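Local coordinates for protein alpha-1,3-glucanase (Streptomyces thermodiastaticus, PDB 7C7D) that probably hydrolyses alpha-1,3-glucan from within the chain, as a thermostable glycosidase of family GH87 with a right-handed parallel beta-helix, at residues A[55-59]-A[367-371]; A[260-266]-A[289-293]; A[319-325]-A[343-349]; A[353-357]-A[378-382]. All coordinates share one frame; numbering follows the deposited sequence. Where two conformers were deposited one is given.

Contact 1: residues A[55-59]-A[367-371]; sequences ADLPF and RDNFL
Ala55 and Asp368 mark the closest backbone approach, their CA atoms 4.1 Å apart; 55-58 is irregular chain leading into strand 59-63, and 367-371 turns at Asp368, whose phi is positive, before running on as strand. One direct hydrogen bond joins them: Asp56 N gives its hydrogen to Asp368 OD1 at 3.1 Å in an almost straight line (177°), meeting the carboxylate oxygen on its anti side and slightly out of the carboxylate plane. The methyl of Ala55 rests on the next peptide, with CB 3.6 Å from Asn369 O. A water donates to Asp56 O and, weakly, to Asp368 O. Farther along the chain the contact becomes apolar. Phe59 and Phe370 form a T-shaped pair, centroids 5.0 Å apart and planes at 84°: Phe59 leads with CZ, which stands over the middle of the Phe370 face. The Phe370 ring is carried toward Phe59 by a CG anti to the backbone N (chi1 179°). Leu57 crosses Phe370 at roughly a right angle, its CD2 reaching Phe370 CB at 3.9 Å. This packing seats the chain entering the N-terminal beta-rich domain against the parallel beta-helix. Phe59 also touches Asp194 and Glu196 of strand 188-196, and Arg346 of strand 341-348; strand 365-372 pairs in parallel with 341-348 and with 397-399, whose Thr397 and Thr399 touch Phe370.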
loop_
_atom_site.group_PDB
_atom_site.type_symbol
_atom_site.label_atom_id
_atom_site.label_comp_id
_atom_site.label_asym_id
_atom_site.label_seq_id
_atom_site.Cartn_x
_atom_site.Cartn_y
_atom_site.Cartn_z
ATOM N N ALA A 55 10.337 -3.290 3.154
ATOM C CA ALA A 55 10.335 -4.738 3.092
ATOM C C ALA A 55 11.655 -5.251 2.547
ATOM O O ALA A 55 12.316 -4.600 1.734
ATOM C CB ALA A 55 9.202 -5.207 2.185
ATOM N N ASP A 56 12.033 -6.435 3.011
ATOM C CA ASP A 56 13.141 -7.186 2.433
ATOM C C ASP A 56 12.566 -7.936 1.240
ATOM O O ASP A 56 11.838 -8.917 1.401
ATOM C CB ASP A 56 13.709 -8.142 3.476
ATOM C CG ASP A 56 14.915 -8.904 2.980
ATOM O OD1 ASP A 56 15.493 -8.505 1.948
ATOM O OD2 ASP A 56 15.307 -9.891 3.643
ATOM N N LEU A 57 12.870 -7.455 0.035
ATOM C CA LEU A 57 12.216 -7.934 -1.166
ATOM C C LEU A 57 13.226 -8.528 -2.135
ATOM O O LEU A 57 14.322 -7.986 -2.299
ATOM C CB LEU A 57 11.493 -6.785 -1.875
ATOM C CG LEU A 57 10.369 -6.127 -1.078
ATOM C CD1 LEU A 57 10.051 -4.737 -1.616
ATOM C CD2 LEU A 57 9.118 -7.002 -1.088
ATOM N N PRO A 58 12.869 -9.619 -2.810
ATOM C CA PRO A 58 13.782 -10.245 -3.775
ATOM C C PRO A 58 13.721 -9.590 -5.146
ATOM O O PRO A 58 13.973 -10.251 -6.157
ATOM C CB PRO A 58 13.251 -11.681 -3.844
ATOM C CG PRO A 58 11.760 -11.490 -3.679
ATOM C CD PRO A 58 11.611 -10.375 -2.669
ATOM N N PHE A 59 13.361 -8.308 -5.203
ATOM C CA PHE A 59 13.352 -7.569 -6.458
ATOM C C PHE A 59 13.900 -6.167 -6.237
ATOM O O PHE A 59 13.916 -5.650 -5.116
ATOM C CB PHE A 59 11.966 -7.531 -7.142
ATOM C CG PHE A 59 10.931 -6.683 -6.438
ATOM C CD1 PHE A 59 10.854 -5.311 -6.658
ATOM C CD2 PHE A 59 9.993 -7.273 -5.607
ATOM C CE1 PHE A 59 9.880 -4.540 -6.034
ATOM C CE2 PHE A 59 9.014 -6.509 -4.978
ATOM C CZ PHE A 59 8.960 -5.141 -5.190
ATOM N N ARG A 367 3.995 -7.709 7.869
ATOM C CA ARG A 367 5.405 -7.374 7.700
ATOM C C ARG A 367 5.955 -7.841 6.357
ATOM O O ARG A 367 5.537 -8.863 5.806
ATOM C CB ARG A 367 6.271 -7.954 8.830
ATOM C CG ARG A 367 6.360 -9.467 8.846
ATOM C CD ARG A 367 7.249 -9.983 9.971
ATOM N NE ARG A 367 7.168 -11.438 10.043
ATOM C CZ ARG A 367 7.182 -12.139 11.173
ATOM N NH1 ARG A 367 7.293 -11.520 12.343
ATOM N NH2 ARG A 367 7.088 -13.463 11.131
ATOM N N ASP A 368 6.921 -7.081 5.840
ATOM C CA ASP A 368 7.674 -7.479 4.653
ATOM C C ASP A 368 6.781 -7.682 3.433
ATOM O O ASP A 368 7.024 -8.571 2.615
ATOM C CB ASP A 368 8.549 -8.698 4.926
ATOM C CG ASP A 368 9.692 -8.365 5.841
ATOM O OD1 ASP A 368 10.549 -7.551 5.439
ATOM O OD2 ASP A 368 9.715 -8.891 6.969
ATOM N N ASN A 369 5.751 -6.849 3.307
ATOM C CA ASN A 369 4.893 -6.858 2.137
ATOM C C ASN A 369 5.200 -5.661 1.253
ATOM O O ASN A 369 5.704 -4.632 1.712
ATOM C CB ASN A 369 3.419 -6.810 2.544
ATOM C CG ASN A 369 3.041 -7.958 3.451
ATOM O OD1 ASN A 369 2.917 -9.095 3.007
ATOM N ND2 ASN A 369 2.864 -7.667 4.731
ATOM N N PHE A 370 4.882 -5.817 -0.028
ATOM C CA PHE A 370 4.991 -4.747 -1.010
ATOM C C PHE A 370 3.597 -4.406 -1.509
ATOM O O PHE A 370 2.862 -5.301 -1.949
ATOM C CB PHE A 370 5.864 -5.174 -2.191
ATOM C CG PHE A 370 5.995 -4.117 -3.245
ATOM C CD1 PHE A 370 6.768 -2.996 -3.011
ATOM C CD2 PHE A 370 5.311 -4.214 -4.451
ATOM C CE1 PHE A 370 6.884 -2.002 -3.957
ATOM C CE2 PHE A 370 5.426 -3.214 -5.406
ATOM C CZ PHE A 370 6.214 -2.112 -5.163
ATOM N N LEU A 371 3.243 -3.120 -1.447
ATOM C CA LEU A 371 1.921 -2.636 -1.836
ATOM C C LEU A 371 2.085 -1.485 -2.815
ATOM O O LEU A 371 2.724 -0.478 -2.489
ATOM C CB LEU A 371 1.130 -2.177 -0.607
ATOM C CG LEU A 371 0.786 -3.297 0.389
ATOM C CD1 LEU A 371 1.706 -3.284 1.622
ATOM C CD2 LEU A 371 -0.672 -3.193 0.802
HETATM O O HOH W 1 9.360 -9.923 0.600
#

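Contact 2: residues A[260-266]-A[289-293]; sequences TLQGAGS and KDFAV
Thr260 lays its CG2 beside the extended Lys289 chain, CG2 to Lys289 CD 4.1 Å, while a water joins Thr260 OG1 to Lys289 NZ. Leu261 accepts from Lys289 N at its carbonyl O (2.9 Å), and that same oxygen lies near the rim of the Phe291 ring. In the conformer given, the Leu261 side chain crosses the ring at about a right angle, CD2 3.7 Å from Phe291 CZ. Gln262 pairs in parallel with Lys289, CA to Lys289 O 3.3 Å forming a CA-H...O contact; a water links its OE1 to Lys289 NZ. Such laddering of strands 259-263 and 286-289 belongs to successive coils of the parallel beta-helix, the pectate lyase-like fold of this family. Gly263 N continues the ladder to Lys289 O, and a CB here would collide with Asp290 O and Phe291 CB. One water gathers Gly263 O, Gln262 NE2 and Asp290 OD2. After the turn, Gly265 N bonds to Asp290 O at 2.9 Å with a bent geometry (141°); at phi 127° and psi 142° a CB would be pressed against the preceding carbonyl O, so the position suits glycine. Ser266 sets CB on Phe291 O at 3.5 Å, and its carbonyl O lies 3.4 Å from Ala292 CB and also accepts from Arg166.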
loop_
_atom_site.group_PDB
_atom_site.type_symbol
_atom_site.label_atom_id
_atom_site.label_comp_id
_atom_site.label_asym_id
_atom_site.label_seq_id
_atom_site.Cartn_x
_atom_site.Cartn_y
_atom_site.Cartn_z
ATOM N N THR A 260 -3.582 -25.893 5.368
ATOM C CA THR A 260 -2.627 -25.109 4.610
ATOM C C THR A 260 -3.008 -25.229 3.143
ATOM O O THR A 260 -3.200 -26.340 2.634
ATOM C CB THR A 260 -1.213 -25.649 4.829
ATOM O OG1 THR A 260 -0.825 -25.430 6.190
ATOM C CG2 THR A 260 -0.218 -24.971 3.899
ATOM N N LEU A 261 -3.182 -24.094 2.488
ATOM C CA LEU A 261 -3.410 -24.041 1.050
ATOM C C LEU A 261 -2.110 -23.547 0.435
ATOM O O LEU A 261 -1.740 -22.380 0.602
ATOM C CB LEU A 261 -4.571 -23.101 0.737
ATOM C CG LEU A 261 -5.230 -23.135 -0.638
ATOM C CD1 LEU A 261 -5.546 -24.548 -1.058
ATOM C CD2 LEU A 261 -6.496 -22.297 -0.628
ATOM N N GLN A 262 -1.408 -24.441 -0.252
ATOM C CA GLN A 262 -0.055 -24.179 -0.712
ATOM C C GLN A 262 0.051 -24.373 -2.214
ATOM O O GLN A 262 -0.286 -25.443 -2.738
ATOM C CB GLN A 262 0.928 -25.106 -0.012
ATOM C CG GLN A 262 2.353 -24.940 -0.491
ATOM C CD GLN A 262 3.339 -25.642 0.404
ATOM O OE1 GLN A 262 2.980 -26.135 1.473
ATOM N NE2 GLN A 262 4.594 -25.694 -0.023
ATOM N N GLY A 263 0.545 -23.340 -2.898
ATOM C CA GLY A 263 0.877 -23.431 -4.300
ATOM C C GLY A 263 2.362 -23.687 -4.521
ATOM O O GLY A 263 3.158 -23.823 -3.592
ATOM N N ALA A 264 2.722 -23.752 -5.799
ATOM C CA ALA A 264 4.095 -23.977 -6.229
ATOM C C ALA A 264 4.893 -22.687 -6.326
ATOM O O ALA A 264 6.057 -22.720 -6.755
ATOM C CB ALA A 264 4.102 -24.686 -7.587
ATOM N N GLY A 265 4.304 -21.566 -5.916
ATOM C CA GLY A 265 4.870 -20.249 -6.122
ATOM C C GLY A 265 3.851 -19.354 -6.790
ATOM O O GLY A 265 3.102 -19.804 -7.660
ATOM N N SER A 266 3.812 -18.081 -6.393
ATOM C CA SER A 266 2.786 -17.172 -6.882
ATOM C C SER A 266 2.927 -16.828 -8.360
ATOM O O SER A 266 2.023 -16.190 -8.911
ATOM C CB SER A 266 2.784 -15.899 -6.043
ATOM O OG SER A 266 3.994 -15.194 -6.242
ATOM N N LYS A 289 -0.302 -19.988 1.336
ATOM C CA LYS A 289 1.111 -19.899 0.984
ATOM C C LYS A 289 1.335 -20.069 -0.508
ATOM O O LYS A 289 0.876 -21.048 -1.102
ATOM C CB LYS A 289 1.936 -20.996 1.681
ATOM C CG LYS A 289 1.862 -21.056 3.187
ATOM C CD LYS A 289 2.785 -22.155 3.703
ATOM C CE LYS A 289 2.922 -22.097 5.210
ATOM N NZ LYS A 289 3.693 -23.249 5.763
ATOM N N ASP A 290 2.119 -19.158 -1.083
ATOM C CA ASP A 290 2.814 -19.398 -2.349
ATOM C C ASP A 290 1.866 -19.631 -3.523
ATOM O O ASP A 290 2.102 -20.503 -4.357
ATOM C CB ASP A 290 3.837 -20.535 -2.234
ATOM C CG ASP A 290 4.766 -20.370 -1.045
ATOM O OD1 ASP A 290 5.027 -19.220 -0.639
ATOM O OD2 ASP A 290 5.246 -21.400 -0.525
ATOM N N PHE A 291 0.792 -18.852 -3.602
ATOM C CA PHE A 291 -0.011 -18.812 -4.818
ATOM C C PHE A 291 -0.459 -17.384 -5.091
ATOM O O PHE A 291 -0.233 -16.472 -4.291
ATOM C CB PHE A 291 -1.152 -19.861 -4.884
ATOM C CG PHE A 291 -2.240 -19.718 -3.836
ATOM C CD1 PHE A 291 -2.039 -20.159 -2.533
ATOM C CD2 PHE A 291 -3.498 -19.234 -4.186
ATOM C CE1 PHE A 291 -3.057 -20.076 -1.588
ATOM C CE2 PHE A 291 -4.519 -19.153 -3.247
ATOM C CZ PHE A 291 -4.304 -19.581 -1.954
ATOM N N ALA A 292 -1.071 -17.189 -6.253
ATOM C CA ALA A 292 -1.612 -15.896 -6.634
ATOM C C ALA A 292 -3.131 -15.948 -6.599
ATOM O O ALA A 292 -3.735 -16.974 -6.928
ATOM C CB ALA A 292 -1.144 -15.500 -8.035
ATOM N N VAL A 293 -3.744 -14.845 -6.174
ATOM C CA VAL A 293 -5.180 -14.621 -6.337
ATOM C C VAL A 293 -5.324 -13.319 -7.101
ATOM O O VAL A 293 -4.976 -12.245 -6.588
ATOM C CB VAL A 293 -5.946 -14.581 -5.009
ATOM C CG1 VAL A 293 -7.419 -14.291 -5.265
ATOM C CG2 VAL A 293 -5.779 -15.896 -4.266
HETATM O O HOH W 2 1.981 -25.069 6.676
HETATM O O HOH W 3 5.555 -23.769 -2.205
HETATM O O HOH W 4 3.572 -26.016 4.661
#

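Contact 3: residues A[319-325]-A[343-349]; sequences VSGMWIQ and ENNRILD
Asn345 bridges a break in the parallel ladder between 319-325 and 343-349. Its OD1 takes the hydrogen of Met322 N at 2.9 Å, in the carbonyl plane and on a lone pair, while its ND2 donates to Val319 O at 3.1 Å. That carbonyl has two donors: Glu343 N comes nearly end-on, whereas Asn345 ND2 arrives from above the carbonyl plane, with Val319 O lying in the plane of the amide. With CG beside its own backbone N (chi1 -54°), the amide reaches across to both partners. Gly321 N makes a weak bond to Asn344 O. Cut back to alanine, the position would probably leave Met322 N without this acceptor and Val319 O with one donor fewer, freeing the turn around Gly321 to shift. Beyond the break, regular pairing resumes: Arg346 N to Met322 O, Ile324 N to Arg346 O and Leu348 N to Ile324 O. At the far end Gln325 NE2 donates to Asp349 OD2 (2.7 Å), amide and carboxylate nearly coplanar; Asn164 also accepts from that nitrogen through its O and donates to Asp349 OD2 through its N, and Asp349 OD1 accepts from Asn373 ND2. Gln325 OE1 receives Trp323 NE1 at 3.0 Å, in the indole plane and in a straight line (180°). Leu348 CD1 packs closely over one indole face, toward its rim, 3.3 Å from Trp323 CZ2. Arg346 and Glu343 form salt bridges with Glu196 and Arg367. Strand 323-325 lies between 292-294 and 341-348 in the beta-helix wall, and 365-372 continues it beyond.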
loop_
_atom_site.group_PDB
_atom_site.type_symbol
_atom_site.label_atom_id
_atom_site.label_comp_id
_atom_site.label_asym_id
_atom_site.label_seq_id
_atom_site.Cartn_x
_atom_site.Cartn_y
_atom_site.Cartn_z
ATOM N N VAL A 319 -0.565 -15.773 6.143
ATOM C CA VAL A 319 -0.682 -15.524 4.710
ATOM C C VAL A 319 0.699 -15.098 4.237
ATOM O O VAL A 319 1.214 -14.073 4.694
ATOM C CB VAL A 319 -1.703 -14.415 4.402
ATOM C CG1 VAL A 319 -1.756 -14.133 2.908
ATOM C CG2 VAL A 319 -3.077 -14.767 4.951
ATOM N N SER A 320 1.315 -15.881 3.349
ATOM C CA SER A 320 2.692 -15.595 2.966
ATOM C C SER A 320 2.988 -16.036 1.538
ATOM O O SER A 320 2.413 -17.001 1.032
ATOM C CB SER A 320 3.682 -16.253 3.935
ATOM O OG SER A 320 3.537 -17.664 3.938
ATOM N N GLY A 321 3.928 -15.332 0.908
ATOM C CA GLY A 321 4.360 -15.676 -0.433
ATOM C C GLY A 321 3.301 -15.497 -1.496
ATOM O O GLY A 321 3.401 -16.109 -2.562
ATOM N N MET A 322 2.293 -14.666 -1.246
ATOM C CA MET A 322 1.164 -14.513 -2.150
ATOM C C MET A 322 1.364 -13.342 -3.100
ATOM O O MET A 322 2.082 -12.383 -2.808
ATOM C CB MET A 322 -0.126 -14.265 -1.366
ATOM C CG MET A 322 -0.442 -15.312 -0.312
ATOM S SD MET A 322 -0.920 -16.924 -0.967
ATOM C CE MET A 322 -2.395 -16.499 -1.891
ATOM N N TRP A 323 0.679 -13.425 -4.240
ATOM C CA TRP A 323 0.535 -12.318 -5.179
ATOM C C TRP A 323 -0.957 -12.033 -5.279
ATOM O O TRP A 323 -1.714 -12.882 -5.761
ATOM C CB TRP A 323 1.077 -12.739 -6.540
ATOM C CG TRP A 323 1.005 -11.703 -7.602
ATOM C CD1 TRP A 323 -0.106 -11.295 -8.297
ATOM C CD2 TRP A 323 2.104 -10.961 -8.129
ATOM N NE1 TRP A 323 0.244 -10.326 -9.210
ATOM C CE2 TRP A 323 1.595 -10.106 -9.127
ATOM C CE3 TRP A 323 3.476 -10.926 -7.845
ATOM C CZ2 TRP A 323 2.412 -9.241 -9.855
ATOM C CZ3 TRP A 323 4.281 -10.063 -8.563
ATOM C CH2 TRP A 323 3.746 -9.229 -9.552
ATOM N N ILE A 324 -1.378 -10.858 -4.816
ATOM C CA ILE A 324 -2.790 -10.493 -4.724
ATOM C C ILE A 324 -2.995 -9.271 -5.602
ATOM O O ILE A 324 -2.290 -8.267 -5.435
ATOM C CB ILE A 324 -3.180 -10.171 -3.273
ATOM C CG1 ILE A 324 -2.827 -11.330 -2.336
ATOM C CG2 ILE A 324 -4.652 -9.781 -3.173
ATOM C CD1 ILE A 324 -3.463 -12.644 -2.688
ATOM N N GLN A 325 -3.934 -9.352 -6.549
ATOM C CA GLN A 325 -4.045 -8.295 -7.540
ATOM C C GLN A 325 -5.464 -8.221 -8.092
ATOM O O GLN A 325 -6.150 -9.236 -8.212
ATOM C CB GLN A 325 -3.048 -8.555 -8.678
ATOM C CG GLN A 325 -2.971 -7.462 -9.711
ATOM C CD GLN A 325 -1.974 -7.768 -10.817
ATOM O OE1 GLN A 325 -1.628 -8.932 -11.065
ATOM N NE2 GLN A 325 -1.504 -6.723 -11.487
ATOM N N GLU A 343 2.802 -11.862 5.719
ATOM C CA GLU A 343 4.194 -11.536 5.451
ATOM C C GLU A 343 4.624 -11.984 4.063
ATOM O O GLU A 343 4.164 -12.999 3.536
ATOM C CB GLU A 343 5.130 -12.169 6.498
ATOM C CG GLU A 343 5.096 -13.689 6.459
ATOM C CD GLU A 343 5.919 -14.346 7.551
ATOM O OE1 GLU A 343 6.658 -13.645 8.272
ATOM O OE2 GLU A 343 5.813 -15.583 7.691
ATOM N N ASN A 344 5.542 -11.212 3.486
ATOM C CA ASN A 344 6.191 -11.573 2.224
ATOM C C ASN A 344 5.181 -11.752 1.095
ATOM O O ASN A 344 5.264 -12.697 0.309
ATOM C CB ASN A 344 7.087 -12.804 2.368
ATOM C CG ASN A 344 8.146 -12.619 3.422
ATOM O OD1 ASN A 344 8.162 -13.326 4.427
ATOM N ND2 ASN A 344 9.031 -11.657 3.207
ATOM N N ASN A 345 4.223 -10.833 1.012
ATOM C CA ASN A 345 3.226 -10.838 -0.048
ATOM C C ASN A 345 3.377 -9.590 -0.902
ATOM O O ASN A 345 4.001 -8.605 -0.501
ATOM C CB ASN A 345 1.807 -10.866 0.519
ATOM C CG ASN A 345 1.593 -12.003 1.488
ATOM O OD1 ASN A 345 1.596 -13.164 1.096
ATOM N ND2 ASN A 345 1.413 -11.676 2.761
ATOM N N ARG A 346 2.779 -9.650 -2.088
ATOM C CA ARG A 346 2.610 -8.503 -2.963
ATOM C C ARG A 346 1.122 -8.237 -3.089
ATOM O O ARG A 346 0.345 -9.164 -3.346
ATOM C CB ARG A 346 3.180 -8.769 -4.357
ATOM C CG ARG A 346 4.491 -9.499 -4.358
ATOM C CD ARG A 346 5.611 -8.637 -3.798
ATOM N NE ARG A 346 6.801 -9.457 -3.594
ATOM C CZ ARG A 346 7.578 -9.891 -4.583
ATOM N NH1 ARG A 346 7.312 -9.553 -5.838
ATOM N NH2 ARG A 346 8.621 -10.663 -4.317
ATOM N N ILE A 347 0.724 -6.984 -2.889
ATOM C CA ILE A 347 -0.661 -6.568 -3.056
ATOM C C ILE A 347 -0.638 -5.395 -4.026
ATOM O O ILE A 347 -0.134 -4.314 -3.693
ATOM C CB ILE A 347 -1.326 -6.195 -1.721
ATOM C CG1 ILE A 347 -1.247 -7.376 -0.748
ATOM C CG2 ILE A 347 -2.784 -5.799 -1.942
ATOM C CD1 ILE A 347 -1.672 -7.053 0.682
ATOM N N LEU A 348 -1.160 -5.611 -5.235
ATOM C CA LEU A 348 -1.018 -4.664 -6.330
ATOM C C LEU A 348 -2.376 -4.399 -6.946
ATOM O O LEU A 348 -3.180 -5.320 -7.118
ATOM C CB LEU A 348 -0.137 -5.229 -7.441
ATOM C CG LEU A 348 1.178 -5.828 -6.970
ATOM C CD1 LEU A 348 1.854 -6.526 -8.116
ATOM C CD2 LEU A 348 2.053 -4.731 -6.430
ATOM N N ASP A 349 -2.609 -3.148 -7.332
ATOM C CA ASP A 349 -3.754 -2.800 -8.176
ATOM C C ASP A 349 -5.075 -3.235 -7.527
ATOM O O ASP A 349 -5.784 -4.122 -8.015
ATOM C CB ASP A 349 -3.634 -3.429 -9.573
ATOM C CG ASP A 349 -2.318 -3.134 -10.262
ATOM O OD1 ASP A 349 -1.814 -1.993 -10.171
ATOM O OD2 ASP A 349 -1.804 -4.053 -10.935
#

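Contact 4: residues A[353-357]-A[378-382]; sequences DGLNL and ALAMW
Leu355, Asn356 and Leu357 pair in parallel with Leu379, Ala380 and Met381 as neighbouring rungs of one wall of the parallel beta-helix, the strand axes 4.5 Å apart at an angle of 19°. Backbone bonds form the first shell. Ala380 N reaches Leu355 O and Leu357 N reaches Ala380 O, each at 2.9 Å, and Trp382 N donates to Leu357 O from above the carbonyl plane. Ala378 O starts the ladder by accepting from Leu355 N at 3.1 Å and, weakly, from Gly354 N; a CB on Gly354 would clash with this oxygen. On the face of Asn356 and Ala380, the Asn356 amide lies alongside the small Ala380 methyl, CG to CB 3.9 Å, and OD1 lies 3.8 Å from Trp382 CB. Asn356 CG stands anti to the backbone N (chi1 -165°), which brings the amide to the Ala380 methyl. Asp353 OD2 also comes to 3.6 Å from Ala380 CB. A glycine in place of Asn356 would probably open a gap beside the Ala380 methyl and take away the packing against Trp382 CB. On the face of the leucines, Leu355 CB meets Leu379 CD2 at 3.8 Å, and Leu357 and Met381 run alongside each other, Leu357 CD1 4.1 Å from Met381 CG. Phe393 of strand 392-394 touches all four of these side chains, while Leu331 and Leu333 of the preceding rung pack on Leu355. Farther out, the indole of Trp382 is tied by a hydrogen bond from NE1 to Lys438 O.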
loop_
_atom_site.group_PDB
_atom_site.type_symbol
_atom_site.label_atom_id
_atom_site.label_comp_id
_atom_site.label_asym_id
_atom_site.label_seq_id
_atom_site.Cartn_x
_atom_site.Cartn_y
_atom_site.Cartn_z
ATOM N N ASP A 353 -8.556 -0.445 -0.171
ATOM C CA ASP A 353 -7.389 -0.664 0.679
ATOM C C ASP A 353 -6.648 -1.945 0.305
ATOM O O ASP A 353 -7.232 -2.921 -0.171
ATOM C CB ASP A 353 -7.822 -0.813 2.144
ATOM C CG ASP A 353 -8.295 0.486 2.789
ATOM O OD1 ASP A 353 -8.546 1.490 2.100
ATOM O OD2 ASP A 353 -8.416 0.488 4.029
ATOM N N GLY A 354 -5.349 -1.967 0.603
ATOM C CA GLY A 354 -4.618 -3.217 0.483
ATOM C C GLY A 354 -4.995 -4.202 1.573
ATOM O O GLY A 354 -5.341 -5.359 1.301
ATOM N N LEU A 355 -4.920 -3.762 2.825
ATOM C CA LEU A 355 -5.311 -4.565 3.969
ATOM C C LEU A 355 -5.897 -3.627 5.011
ATOM O O LEU A 355 -5.355 -2.547 5.256
ATOM C CB LEU A 355 -4.104 -5.323 4.548
ATOM C CG LEU A 355 -4.290 -6.088 5.864
ATOM C CD1 LEU A 355 -3.344 -7.288 5.921
ATOM C CD2 LEU A 355 -4.060 -5.189 7.084
ATOM N N ASN A 356 -6.992 -4.056 5.634
ATOM C CA ASN A 356 -7.619 -3.309 6.712
ATOM C C ASN A 356 -7.910 -4.249 7.868
ATOM O O ASN A 356 -8.603 -5.254 7.695
ATOM C CB ASN A 356 -8.913 -2.652 6.228
ATOM C CG ASN A 356 -9.416 -1.593 7.186
ATOM O OD1 ASN A 356 -9.145 -1.649 8.383
ATOM N ND2 ASN A 356 -10.126 -0.604 6.661
ATOM N N LEU A 357 -7.378 -3.929 9.047
ATOM C CA LEU A 357 -7.765 -4.619 10.275
ATOM C C LEU A 357 -8.970 -3.870 10.818
ATOM O O LEU A 357 -8.845 -2.902 11.569
ATOM C CB LEU A 357 -6.619 -4.643 11.277
ATOM C CG LEU A 357 -5.313 -5.284 10.804
ATOM C CD1 LEU A 357 -4.300 -5.313 11.942
ATOM C CD2 LEU A 357 -5.555 -6.684 10.270
ATOM N N ALA A 378 -3.336 2.230 2.019
ATOM C CA ALA A 378 -2.693 0.985 1.608
ATOM C C ALA A 378 -2.787 -0.062 2.708
ATOM O O ALA A 378 -3.216 -1.197 2.462
ATOM C CB ALA A 378 -1.248 1.217 1.169
ATOM N N LEU A 379 -2.413 0.318 3.933
ATOM C CA LEU A 379 -2.604 -0.491 5.130
ATOM C C LEU A 379 -3.363 0.350 6.138
ATOM O O LEU A 379 -2.990 1.500 6.389
ATOM C CB LEU A 379 -1.264 -0.903 5.747
ATOM C CG LEU A 379 -0.352 -1.788 4.905
ATOM C CD1 LEU A 379 0.937 -2.063 5.687
ATOM C CD2 LEU A 379 -1.037 -3.091 4.536
ATOM N N ALA A 380 -4.419 -0.214 6.715
ATOM C CA ALA A 380 -5.221 0.519 7.676
ATOM C C ALA A 380 -5.596 -0.365 8.852
ATOM O O ALA A 380 -5.731 -1.586 8.724
ATOM C CB ALA A 380 -6.508 1.071 7.043
ATOM N N MET A 381 -5.771 0.277 10.002
ATOM C CA MET A 381 -6.418 -0.314 11.164
ATOM C C MET A 381 -7.584 0.587 11.524
ATOM O O MET A 381 -7.406 1.787 11.740
ATOM C CB MET A 381 -5.446 -0.394 12.339
ATOM C CG MET A 381 -4.230 -1.243 12.073
ATOM S SD MET A 381 -3.347 -1.571 13.609
ATOM C CE MET A 381 -1.742 -2.051 12.983
ATOM N N TRP A 382 -8.781 0.026 11.568
ATOM C CA TRP A 382 -9.971 0.802 11.884
ATOM C C TRP A 382 -10.668 0.097 13.035
ATOM O O TRP A 382 -11.286 -0.952 12.841
ATOM C CB TRP A 382 -10.875 0.909 10.661
ATOM C CG TRP A 382 -12.092 1.751 10.861
ATOM C CD1 TRP A 382 -12.282 2.724 11.799
ATOM C CD2 TRP A 382 -13.299 1.685 10.095
ATOM N NE1 TRP A 382 -13.544 3.268 11.665
ATOM C CE2 TRP A 382 -14.185 2.648 10.623
ATOM C CE3 TRP A 382 -13.715 0.907 9.012
ATOM C CZ2 TRP A 382 -15.463 2.849 10.101
ATOM C CZ3 TRP A 382 -14.982 1.107 8.495
ATOM C CH2 TRP A 382 -15.841 2.070 9.039
#

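In the fold
Contacts 3 and 4 are buried and contacts 1 and 2 partly so. Contacts 2 and 3 both join consecutive coils of the beta-helix, and strands 292-294 and 323-325 lie side by side, probably hydrogen-bonded through Val293 N and Trp323 O (2.9 Å). Contact 4 belongs to a different wall and meets contacts 1 and 3 by packing, Leu371 and Ile347 touching Gly354, and does not touch contact 2. Contact 1 alone joins the two domains, relying on a T-shaped aromatic pair and one direct hydrogen bond instead of a strand ladder; its Arg367 forms a salt bridge with Glu343 of contact 3. Waters link side chains in contact 2, whereas in contact 3 an asparagine amide bridges the backbones directly.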